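Long-range contacts in secreted protein ESXB (PDB 4J10), which is of unknown function but belongs to the WXG100 (EsxAB-like) family of small secreted helical-hairpin proteins, and is probably exported by an ESX-type secretion system: residues A[37-42]-A[53-58]; A[16-21]-A[74-79]. One frame throughout, in Å; residues are numbered along the deposited sequence.

Contact 1. Residues A[37-42]-A[53-58]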
ATOM      1  N   GLY A  37      -2.259  13.735   7.151  1.00 19.21           N
ATOM      2  CA  GLY A  37      -3.064  14.552   8.044  1.00 21.45           C
ATOM      3  C   GLY A  37      -2.572  14.457   9.482  1.00 20.00           C
ATOM      4  O   GLY A  37      -2.510  15.464  10.197  1.00 22.28           O
ATOM      5  N   ASP A  38      -2.210  13.247   9.901  1.00 20.28           N
ATOM      6  CA  ASP A  38      -1.633  13.039  11.228  1.00 20.13           C
ATOM      7  C   ASP A  38      -0.318  13.804  11.397  1.00 18.92           C
ATOM      8  O   ASP A  38      -0.109  14.483  12.409  1.00 20.83           O
ATOM      9  CB  ASP A  38      -1.406  11.548  11.498  1.00 21.35           C
ATOM     10  CG  ASP A  38      -2.684  10.809  11.833  1.00 26.81           C
ATOM     11  OD1 ASP A  38      -3.717  11.463  12.077  1.00 27.12           O
ATOM     12  OD2 ASP A  38      -2.649   9.562  11.874  1.00 26.22           O
ATOM     13  N   ILE A  39       0.581  13.690  10.422  1.00 21.15           N
ATOM     14  CA  ILE A  39       1.840  14.443  10.481  1.00 21.66           C
ATOM     15  C   ILE A  39       1.572  15.946  10.523  1.00 21.68           C
ATOM     16  O   ILE A  39       2.177  16.670  11.310  1.00 23.78           O
ATOM     17  CB  ILE A  39       2.780  14.080   9.298  1.00 20.84           C
ATOM     18  CG1 ILE A  39       3.204  12.611   9.380  1.00 22.66           C
ATOM     19  CG2 ILE A  39       4.001  14.979   9.244  1.00 25.44           C
ATOM     20  CD1 ILE A  39       3.933  12.230  10.655  1.00 25.74           C
ATOM     21  N   ASN A  40       0.642  16.411   9.695  1.00 23.62           N
ATOM     22  CA  ASN A  40       0.261  17.822   9.710  1.00 25.11           C
ATOM     23  C   ASN A  40      -0.265  18.275  11.073  1.00 25.53           C
ATOM     24  O   ASN A  40      -0.030  19.408  11.488  1.00 26.83           O
ATOM     25  CB  ASN A  40      -0.793  18.110   8.638  1.00 26.55           C
ATOM     26  CG  ASN A  40      -0.243  18.026   7.222  1.00 30.56           C
ATOM     27  OD1 ASN A  40       0.967  18.047   7.000  1.00 36.85           O
ATOM     28  ND2 ASN A  40      -1.147  17.953   6.253  1.00 29.23           N
ATOM     29  N   SER A  41      -0.972  17.384  11.766  1.00 23.16           N
ATOM     30  CA  SER A  41      -1.594  17.730  13.041  1.00 23.93           C
ATOM     31  C   SER A  41      -0.553  17.990  14.137  1.00 27.83           C
ATOM     32  O   SER A  41      -0.860  18.586  15.176  1.00 28.98           O
ATOM     33  CB  SER A  41      -2.575  16.632  13.481  1.00 24.87           C
ATOM     34  OG  SER A  41      -1.902  15.529  14.070  1.00 25.77           O
ATOM     35  N   LEU A  42       0.680  17.546  13.906  1.00 23.64           N
ATOM     36  CA  LEU A  42       1.751  17.740  14.883  1.00 23.01           C
ATOM     37  C   LEU A  42       2.482  19.071  14.721  1.00 26.36           C
ATOM     38  O   LEU A  42       3.222  19.483  15.605  1.00 29.08           O
ATOM     39  CB  LEU A  42       2.761  16.598  14.802  1.00 22.80           C
ATOM     40  CG  LEU A  42       2.204  15.219  15.160  1.00 23.76           C
ATOM     41  CD1 LEU A  42       3.155  14.108  14.752  1.00 25.83           C
ATOM     42  CD2 LEU A  42       1.913  15.165  16.654  1.00 32.04           C
ATOM     43  N   LYS A  53      12.093  16.177  11.320  1.00 31.51           N
ATOM     44  CA  LYS A  53      12.534  14.789  11.272  1.00 31.53           C
ATOM     45  C   LYS A  53      11.392  13.871  10.848  1.00 30.81           C
ATOM     46  O   LYS A  53      11.555  13.031   9.960  1.00 30.90           O
ATOM     47  CB  LYS A  53      13.093  14.355  12.631  1.00 34.59           C
ATOM     48  CG  LYS A  53      13.458  12.878  12.695  1.00 45.55           C
ATOM     49  CD  LYS A  53      14.030  12.490  14.052  1.00 53.24           C
ATOM     50  CE  LYS A  53      13.005  12.670  15.162  1.00 57.86           C
ATOM     51  NZ  LYS A  53      13.396  11.932  16.399  1.00 57.04           N
ATOM     52  N   PHE A  54      10.232  14.036  11.477  1.00 27.11           N
ATOM     53  CA  PHE A  54       9.061  13.245  11.118  1.00 23.71           C
ATOM     54  C   PHE A  54       8.517  13.568   9.733  1.00 25.28           C
ATOM     55  O   PHE A  54       8.063  12.673   9.027  1.00 26.23           O
ATOM     56  CB  PHE A  54       7.971  13.394  12.180  1.00 24.59           C
ATOM     57  CG  PHE A  54       8.249  12.615  13.425  1.00 25.32           C
ATOM     58  CD1 PHE A  54       7.939  11.265  13.490  1.00 25.01           C
ATOM     59  CD2 PHE A  54       8.829  13.221  14.520  1.00 26.94           C
ATOM     60  CE1 PHE A  54       8.205  10.537  14.631  1.00 27.22           C
ATOM     61  CE2 PHE A  54       9.095  12.494  15.664  1.00 27.75           C
ATOM     62  CZ  PHE A  54       8.781  11.148  15.714  1.00 27.53           C
ATOM     63  N   ARG A  55       8.569  14.836   9.338  1.00 25.32           N
ATOM     64  CA  ARG A  55       8.139  15.196   7.991  1.00 27.18           C
ATOM     65  C   ARG A  55       9.033  14.514   6.968  1.00 26.83           C
ATOM     66  O   ARG A  55       8.544  13.971   5.978  1.00 25.26           O
ATOM     67  CB  ARG A  55       8.187  16.707   7.785  1.00 28.71           C
ATOM     68  CG  ARG A  55       7.803  17.140   6.372  1.00 33.01           C
ATOM     69  CD  ARG A  55       6.324  16.926   6.099  1.00 36.37           C
ATOM     70  NE  ARG A  55       5.491  17.790   6.933  1.00 37.73           N
ATOM     71  CZ  ARG A  55       4.160  17.777   6.943  1.00 30.94           C
ATOM     72  NH1 ARG A  55       3.491  16.943   6.159  1.00 33.31           N
ATOM     73  NH2 ARG A  55       3.496  18.603   7.741  1.00 38.82           N
ATOM     74  N   GLY A  56      10.341  14.530   7.219  1.00 27.23           N
ATOM     75  CA  GLY A  56      11.300  13.945   6.295  1.00 27.87           C
ATOM     76  C   GLY A  56      11.045  12.458   6.109  1.00 30.73           C
ATOM     77  O   GLY A  56      10.995  11.956   4.979  1.00 29.24           O
ATOM     78  N   GLU A  57      10.869  11.755   7.224  1.00 26.88           N
ATOM     79  CA  GLU A  57      10.582  10.327   7.188  1.00 26.99           C
ATOM     80  C   GLU A  57       9.257  10.056   6.503  1.00 24.46           C
ATOM     81  O   GLU A  57       9.147   9.147   5.666  1.00 26.43           O
ATOM     82  CB  GLU A  57      10.604   9.747   8.600  1.00 29.69           C
ATOM     83  CG  GLU A  57      12.009   9.633   9.163  1.00 35.01           C
ATOM     84  CD  GLU A  57      12.022   9.459  10.665  1.00 44.57           C
ATOM     85  OE1 GLU A  57      13.126   9.332  11.236  1.00 47.61           O
ATOM     86  OE2 GLU A  57      10.932   9.452  11.272  1.00 44.92           O
ATOM     87  N   PHE A  58       8.240  10.840   6.843  1.00 22.44           N
ATOM     88  CA  PHE A  58       6.963  10.668   6.176  1.00 22.15           C
ATOM     89  C   PHE A  58       7.059  10.845   4.657  1.00 20.88           C
ATOM     90  O   PHE A  58       6.445  10.083   3.910  1.00 21.61           O
ATOM     91  CB  PHE A  58       5.862  11.571   6.734  1.00 21.53           C
ATOM     92  CG  PHE A  58       4.567  11.393   6.010  1.00 22.70           C
ATOM     93  CD1 PHE A  58       3.808  10.246   6.217  1.00 24.33           C
ATOM     94  CD2 PHE A  58       4.132  12.324   5.075  1.00 23.45           C
ATOM     95  CE1 PHE A  58       2.629  10.036   5.521  1.00 26.18           C
ATOM     96  CE2 PHE A  58       2.939  12.111   4.370  1.00 26.81           C
ATOM     97  CZ  PHE A  58       2.195  10.962   4.603  1.00 24.53           C
TER

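Contact 2. Residues A[16-21]-A[74-79]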
ATOM      1  N   ARG A  16     -12.661  -8.690 -12.505  1.00 16.59           N
ATOM      2  CA  ARG A  16     -12.784  -8.734 -11.049  1.00 14.25           C
ATOM      3  C   ARG A  16     -11.444  -8.427 -10.399  1.00 14.98           C
ATOM      4  O   ARG A  16     -11.335  -7.588  -9.491  1.00 15.84           O
ATOM      5  CB  ARG A  16     -13.285 -10.115 -10.588  1.00 16.55           C
ATOM      6  CG  ARG A  16     -13.292 -10.282  -9.060  1.00 17.18           C
ATOM      7  CD  ARG A  16     -13.702 -11.687  -8.640  1.00 18.60           C
ATOM      8  NE  ARG A  16     -12.753 -12.714  -9.067  1.00 18.88           N
ATOM      9  CZ  ARG A  16     -11.616 -13.007  -8.442  1.00 23.06           C
ATOM     10  NH1 ARG A  16     -11.252 -12.336  -7.353  1.00 22.54           N
ATOM     11  NH2 ARG A  16     -10.827 -13.959  -8.924  1.00 26.57           N
ATOM     12  N   ILE A  17     -10.406  -9.112 -10.871  1.00 16.10           N
ATOM     13  CA  ILE A  17      -9.066  -8.914 -10.328  1.00 16.85           C
ATOM     14  C   ILE A  17      -8.552  -7.508 -10.643  1.00 15.61           C
ATOM     15  O   ILE A  17      -7.972  -6.843  -9.773  1.00 16.75           O
ATOM     16  CB  ILE A  17      -8.093 -10.016 -10.800  1.00 17.86           C
ATOM     17  CG1 ILE A  17      -8.573 -11.381 -10.301  1.00 19.45           C
ATOM     18  CG2 ILE A  17      -6.690  -9.736 -10.286  1.00 18.27           C
ATOM     19  CD1 ILE A  17      -7.810 -12.550 -10.892  1.00 23.83           C
ATOM     20  N   ALA A  18      -8.777  -7.026 -11.866  1.00 15.39           N
ATOM     21  CA  ALA A  18      -8.428  -5.644 -12.214  1.00 14.82           C
ATOM     22  C   ALA A  18      -9.072  -4.674 -11.223  1.00 16.19           C
ATOM     23  O   ALA A  18      -8.435  -3.718 -10.774  1.00 15.82           O
ATOM     24  CB  ALA A  18      -8.848  -5.317 -13.652  1.00 16.56           C
ATOM     25  N   GLY A  19     -10.318  -4.943 -10.850  1.00 16.05           N
ATOM     26  CA  GLY A  19     -11.005  -4.093  -9.894  1.00 16.01           C
ATOM     27  C   GLY A  19     -10.382  -4.141  -8.516  1.00 15.25           C
ATOM     28  O   GLY A  19     -10.326  -3.128  -7.821  1.00 16.69           O
ATOM     29  N   ASN A  20      -9.923  -5.319  -8.112  1.00 14.73           N
ATOM     30  CA  ASN A  20      -9.226  -5.448  -6.837  1.00 15.33           C
ATOM     31  C   ASN A  20      -7.984  -4.575  -6.794  1.00 15.10           C
ATOM     32  O   ASN A  20      -7.715  -3.909  -5.790  1.00 15.69           O
ATOM     33  CB  ASN A  20      -8.856  -6.902  -6.568  1.00 15.69           C
ATOM     34  CG  ASN A  20     -10.062  -7.758  -6.281  1.00 16.83           C
ATOM     35  OD1 ASN A  20     -11.158  -7.247  -6.027  1.00 20.16           O
ATOM     36  ND2 ASN A  20      -9.871  -9.072  -6.307  1.00 17.41           N
ATOM     37  N   PHE A  21      -7.234  -4.545  -7.891  1.00 14.08           N
ATOM     38  CA  PHE A  21      -6.037  -3.711  -7.972  1.00 13.84           C
ATOM     39  C   PHE A  21      -6.368  -2.232  -7.947  1.00 15.20           C
ATOM     40  O   PHE A  21      -5.707  -1.463  -7.253  1.00 15.03           O
ATOM     41  CB  PHE A  21      -5.168  -4.115  -9.179  1.00 16.09           C
ATOM     42  CG  PHE A  21      -4.285  -5.297  -8.877  1.00 14.67           C
ATOM     43  CD1 PHE A  21      -4.752  -6.599  -9.003  1.00 15.81           C
ATOM     44  CD2 PHE A  21      -2.992  -5.093  -8.397  1.00 16.31           C
ATOM     45  CE1 PHE A  21      -3.941  -7.683  -8.661  1.00 16.86           C
ATOM     46  CE2 PHE A  21      -2.179  -6.169  -8.069  1.00 16.74           C
ATOM     47  CZ  PHE A  21      -2.643  -7.461  -8.213  1.00 17.69           C
ATOM     48  N   GLY A  74      -1.214  -0.011 -13.179  1.00 16.97           N
ATOM     49  CA  GLY A  74      -0.703  -0.650 -14.383  1.00 16.62           C
ATOM     50  C   GLY A  74      -1.152  -2.091 -14.498  1.00 17.40           C
ATOM     51  O   GLY A  74      -1.512  -2.556 -15.590  1.00 18.54           O
ATOM     52  N   ILE A  75      -1.133  -2.811 -13.382  1.00 16.44           N
ATOM     53  CA  ILE A  75      -1.606  -4.184 -13.359  1.00 15.48           C
ATOM     54  C   ILE A  75      -3.086  -4.226 -13.706  1.00 17.99           C
ATOM     55  O   ILE A  75      -3.525  -5.058 -14.500  1.00 16.56           O
ATOM     56  CB  ILE A  75      -1.335  -4.840 -11.991  1.00 14.73           C
ATOM     57  CG1 ILE A  75       0.178  -5.024 -11.821  1.00 17.40           C
ATOM     58  CG2 ILE A  75      -2.078  -6.174 -11.883  1.00 16.12           C
ATOM     59  CD1 ILE A  75       0.592  -5.399 -10.400  1.00 19.71           C
ATOM     60  N   SER A  76      -3.858  -3.323 -13.116  1.00 16.83           N
ATOM     61  CA  SER A  76      -5.288  -3.232 -13.405  1.00 15.70           C
ATOM     62  C   SER A  76      -5.531  -3.004 -14.897  1.00 16.07           C
ATOM     63  O   SER A  76      -6.336  -3.703 -15.525  1.00 16.85           O
ATOM     64  CB  SER A  76      -5.916  -2.102 -12.587  1.00 17.98           C
ATOM     65  OG  SER A  76      -7.312  -2.017 -12.806  1.00 18.33           O
ATOM     66  N   THR A  77      -4.827  -2.036 -15.479  1.00 16.40           N
ATOM     67  CA  THR A  77      -4.945  -1.762 -16.907  1.00 15.96           C
ATOM     68  C   THR A  77      -4.567  -2.970 -17.763  1.00 16.40           C
ATOM     69  O   THR A  77      -5.247  -3.291 -18.750  1.00 18.21           O
ATOM     70  CB  THR A  77      -4.064  -0.566 -17.290  1.00 18.31           C
ATOM     71  OG1 THR A  77      -4.583   0.613 -16.667  1.00 20.79           O
ATOM     72  CG2 THR A  77      -4.044  -0.358 -18.795  1.00 22.84           C
ATOM     73  N   ASP A  78      -3.493  -3.653 -17.387  1.00 18.55           N
ATOM     74  CA  ASP A  78      -3.043  -4.796 -18.181  1.00 19.86           C
ATOM     75  C   ASP A  78      -4.055  -5.946 -18.143  1.00 17.56           C
ATOM     76  O   ASP A  78      -4.296  -6.600 -19.165  1.00 19.27           O
ATOM     77  CB  ASP A  78      -1.661  -5.282 -17.718  1.00 20.86           C
ATOM     78  CG  ASP A  78      -0.548  -4.322 -18.097  1.00 27.92           C
ATOM     79  OD1 ASP A  78      -0.790  -3.417 -18.921  1.00 27.43           O
ATOM     80  OD2 ASP A  78       0.575  -4.473 -17.570  1.00 37.82           O
ATOM     81  N   LEU A  79      -4.646  -6.184 -16.972  1.00 17.45           N
ATOM     82  CA  LEU A  79      -5.682  -7.205 -16.838  1.00 15.85           C
ATOM     83  C   LEU A  79      -6.910  -6.849 -17.679  1.00 16.90           C
ATOM     84  O   LEU A  79      -7.480  -7.701 -18.358  1.00 17.07           O
ATOM     85  CB  LEU A  79      -6.059  -7.381 -15.368  1.00 15.14           C
ATOM     86  CG  LEU A  79      -4.979  -8.031 -14.501  1.00 16.18           C
ATOM     87  CD1 LEU A  79      -5.289  -7.780 -13.036  1.00 18.56           C
ATOM     88  CD2 LEU A  79      -4.854  -9.528 -14.786  1.00 21.71           C
TER

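Contact 1. Residues A[37-42]-A[53-58]
Arg55 reaches across to Asn40 and takes its amide oxygen end-on with both terminal nitrogens. NH2 gives the shorter bond, 2.7 Å to Asn40 OD1 and in the carbonyl plane; NH1 approaches the same oxygen at 2.9 Å, tilted from that plane. The oxygen stays in the plane of the guanidinium, although the amide itself is turned 43° against it. Beneath this grip lies Ile39, whose CG2 sits over the centre of one guanidinium face, 3.6 Å from Arg55 CZ. The other branch of Ile39 turns to Phe58, its CG1 meeting ring atom CG of Phe58 at 3.8 Å, while CD1 makes a looser approach to CB of Phe54. This is the turn end of the antiparallel helical hairpin of the WXG100 family: the last turns of helix 11-41 run against the early turns of helix 48-90, and the axes of the short segments 37-41 and 53-58 approach to 10.4 Å. From its helix the Arg55 chain sets off with CG anti to the backbone N (chi1 178°), and bends at chi2 and chi3 fold the guanidinium onto Ile39 and Asn40. Glu43, in the same chain, forms a salt bridge with NH2 and probably helps hold the guanidinium in place. Further out, Phe54 meets the ring of Trp46 in the same chain, and Phe21 of the second subunit packs on Ile39.

Contact 2. Residues A[16-21]-A[74-79]
Segments 16-21 and 74-79, of helices 11-41 and 48-90, run antiparallel at 164° with their axes only 8.0 Å apart, and the backbones come nearest at Ala18 and Ser76, whose CA atoms are 4.1 Å from each other. The small residues permit this closeness: Ala18 CB lies 3.5 Å from the carbonyl O of Ser76. In return, Ser76 OG donates to the carbonyl O of Ala18 at 2.9 Å, a bond between side chain and backbone that comes from well above the carbonyl plane. On one side of this pair, Ile75 lays CG2 over the face of the Phe21 ring in a CH-pi contact, 3.6 Å from the centroid and almost on the ring normal. That methyl is placed there by the first torsion of Ile75 (-69°), which sets CG2 anti to the backbone N; CD1 of Ile75 touches CE2 of Phe21 as well. Toward the other end Leu79 fills in, its CD1 reaching CG2 of Ile17 at 3.7 Å and its CB packing on Ala18 CB. Leu79 also touches Leu14 on helix 11-41, and Phe54 of the second subunit packs against it, placing this close pairing of the two hairpin helices against the partner chain.

From the N terminus the chain enters helix 11-41, passes residues 16-21, and reaches 37-42 near that helix's end. It turns through a short connection into helix 48-90, where 53-58 closes contact 1 as a small loop around the bend; only much later does 74-79 come back to 16-21 and close contact 2. The smaller loop therefore lies wholly within the larger. The two contacts do not touch: their centres are about 32 Å apart, on opposite sides of the chain's centre. Contact 1 ties the helices near the turn, contact 2 toward their far ends. Across the dimer, Asn20 hydrogen-bonds Asp38 of the second subunit, joining 16-21 of one copy to 37-42 of the other.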